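PDB 3FRY: probable copper-exporting P-type ATPase A from Archaeoglobus fulgidus, which probably exports copper across the cell membrane at the expense of ATP, the domain here being its C-terminal metal-binding domain. Local coordinates for residues K36-L39 with N40-V43. Numbering follows the deposited sequence.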
loop_
_atom_site.group_PDB
_atom_site.type_symbol
_atom_site.label_atom_id
_atom_site.label_comp_id
_atom_site.label_asym_id
_atom_site.label_seq_id
_atom_site.Cartn_x
_atom_site.Cartn_y
_atom_site.Cartn_z
ATOM N N LYS A 36 5.153 2.071 17.011
ATOM C CA LYS A 36 4.149 2.069 15.962
ATOM C C LYS A 36 4.618 1.333 14.718
ATOM O O LYS A 36 5.793 1.394 14.343
ATOM C CB LYS A 36 3.794 3.517 15.597
ATOM C CG LYS A 36 2.871 3.667 14.401
ATOM C CD LYS A 36 2.622 5.136 14.104
ATOM C CE LYS A 36 1.824 5.319 12.822
ATOM N NZ LYS A 36 1.515 6.754 12.565
ATOM N N VAL A 37 3.690 0.624 14.090
ATOM C CA VAL A 37 3.981 -0.093 12.861
ATOM C C VAL A 37 2.738 -0.071 11.984
ATOM O O VAL A 37 1.630 -0.317 12.459
ATOM C CB VAL A 37 4.387 -1.565 13.124
ATOM C CG1 VAL A 37 3.268 -2.297 13.853
ATOM C CG2 VAL A 37 4.704 -2.261 11.800
ATOM N N ASP A 38 2.931 0.275 10.713
ATOM C CA ASP A 38 1.856 0.291 9.727
ATOM C C ASP A 38 2.436 -0.250 8.425
ATOM O O ASP A 38 3.543 -0.797 8.424
ATOM C CB ASP A 38 1.264 1.701 9.521
ATOM C CG ASP A 38 2.312 2.755 9.192
ATOM O OD1 ASP A 38 3.272 2.464 8.447
ATOM O OD2 ASP A 38 2.156 3.895 9.679
ATOM N N LEU A 39 1.713 -0.099 7.321
ATOM C CA LEU A 39 2.185 -0.631 6.042
ATOM C C LEU A 39 3.528 -0.095 5.538
ATOM O O LEU A 39 4.293 -0.821 4.894
ATOM C CB LEU A 39 1.137 -0.396 4.951
ATOM C CG LEU A 39 -0.261 -0.991 5.147
ATOM C CD1 LEU A 39 -1.104 -0.693 3.911
ATOM C CD2 LEU A 39 -0.165 -2.494 5.378
ATOM N N ASN A 40 3.814 1.168 5.834
ATOM C CA ASN A 40 5.031 1.798 5.341
ATOM C C ASN A 40 6.176 2.006 6.309
ATOM O O ASN A 40 7.296 2.272 5.879
ATOM C CB ASN A 40 4.681 3.151 4.725
ATOM C CG ASN A 40 3.584 3.044 3.703
ATOM O OD1 ASN A 40 3.675 2.245 2.772
ATOM N ND2 ASN A 40 2.537 3.844 3.867
ATOM N N GLU A 41 5.917 1.898 7.605
ATOM C CA GLU A 41 6.989 2.137 8.555
ATOM C C GLU A 41 6.823 1.480 9.905
ATOM O O GLU A 41 5.721 1.121 10.322
ATOM C CB GLU A 41 7.159 3.646 8.785
ATOM C CG GLU A 41 5.874 4.340 9.232
ATOM C CD GLU A 41 6.102 5.716 9.854
ATOM O OE1 GLU A 41 6.982 6.464 9.375
ATOM O OE2 GLU A 41 5.382 6.054 10.817
ATOM N N ALA A 42 7.951 1.345 10.583
ATOM C CA ALA A 42 7.989 0.801 11.922
ATOM C C ALA A 42 8.775 1.836 12.718
ATOM O O ALA A 42 9.883 2.221 12.334
ATOM C CB ALA A 42 8.703 -0.535 11.937
ATOM N N VAL A 43 8.178 2.324 13.798
ATOM C CA VAL A 43 8.838 3.297 14.646
ATOM C C VAL A 43 9.098 2.557 15.941
ATOM O O VAL A 43 8.174 2.004 16.540
ATOM C CB VAL A 43 7.933 4.529 14.892
ATOM C CG1 VAL A 43 8.646 5.545 15.783
ATOM C CG2 VAL A 43 7.575 5.169 13.549
#
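The turn of the beta hairpin formed by strands 33-37 and 41-47 is closed by the carboxylate of D38, which reaches across to the backbone of N40 and E41. Its OD1 accepts two amides: E41 N at 2.8 Å, nearly along the C-O axis, and N40 N at 3.0 Å, from the anti side and 29° out of the carboxylate plane. The bond from N40 N, two residues on, makes an Asx turn; that from E41 N, three residues on, is additional to it. The chi1 of D38, 53°, places CG between its own N and carbonyl carbon and swings OD1 over the turn. D38 N in turn gives a 2.9 Å bond to E41 O, so main chain and side chain of D38 both grip E41. Next along the strands, V37 and A42 are an antiparallel non-hydrogen-bonded pair; their side chains lie on the face covered by helix 20-29, as expected of the ferredoxin-like heavy-metal-associated fold, where V37 meets V20 and A42 meets L27. K36 and V43 follow as a hydrogen-bonded pair, with V43 N only 2.6 Å from K36 O and the return bond from K36 N to V43 O longer. On the other face, E41 OE2 lies 4.0 Å from D38 OD2, the carboxylates nearly parallel (14°), and K36 NZ, 4.3 Å from the same OE2, is beyond salt-bridge range but may ease their repulsion. E41 to V43 also pair with an antiparallel strand of the second subunit, which continues the sheet across the interface, and L39 packs on L39 of that subunit.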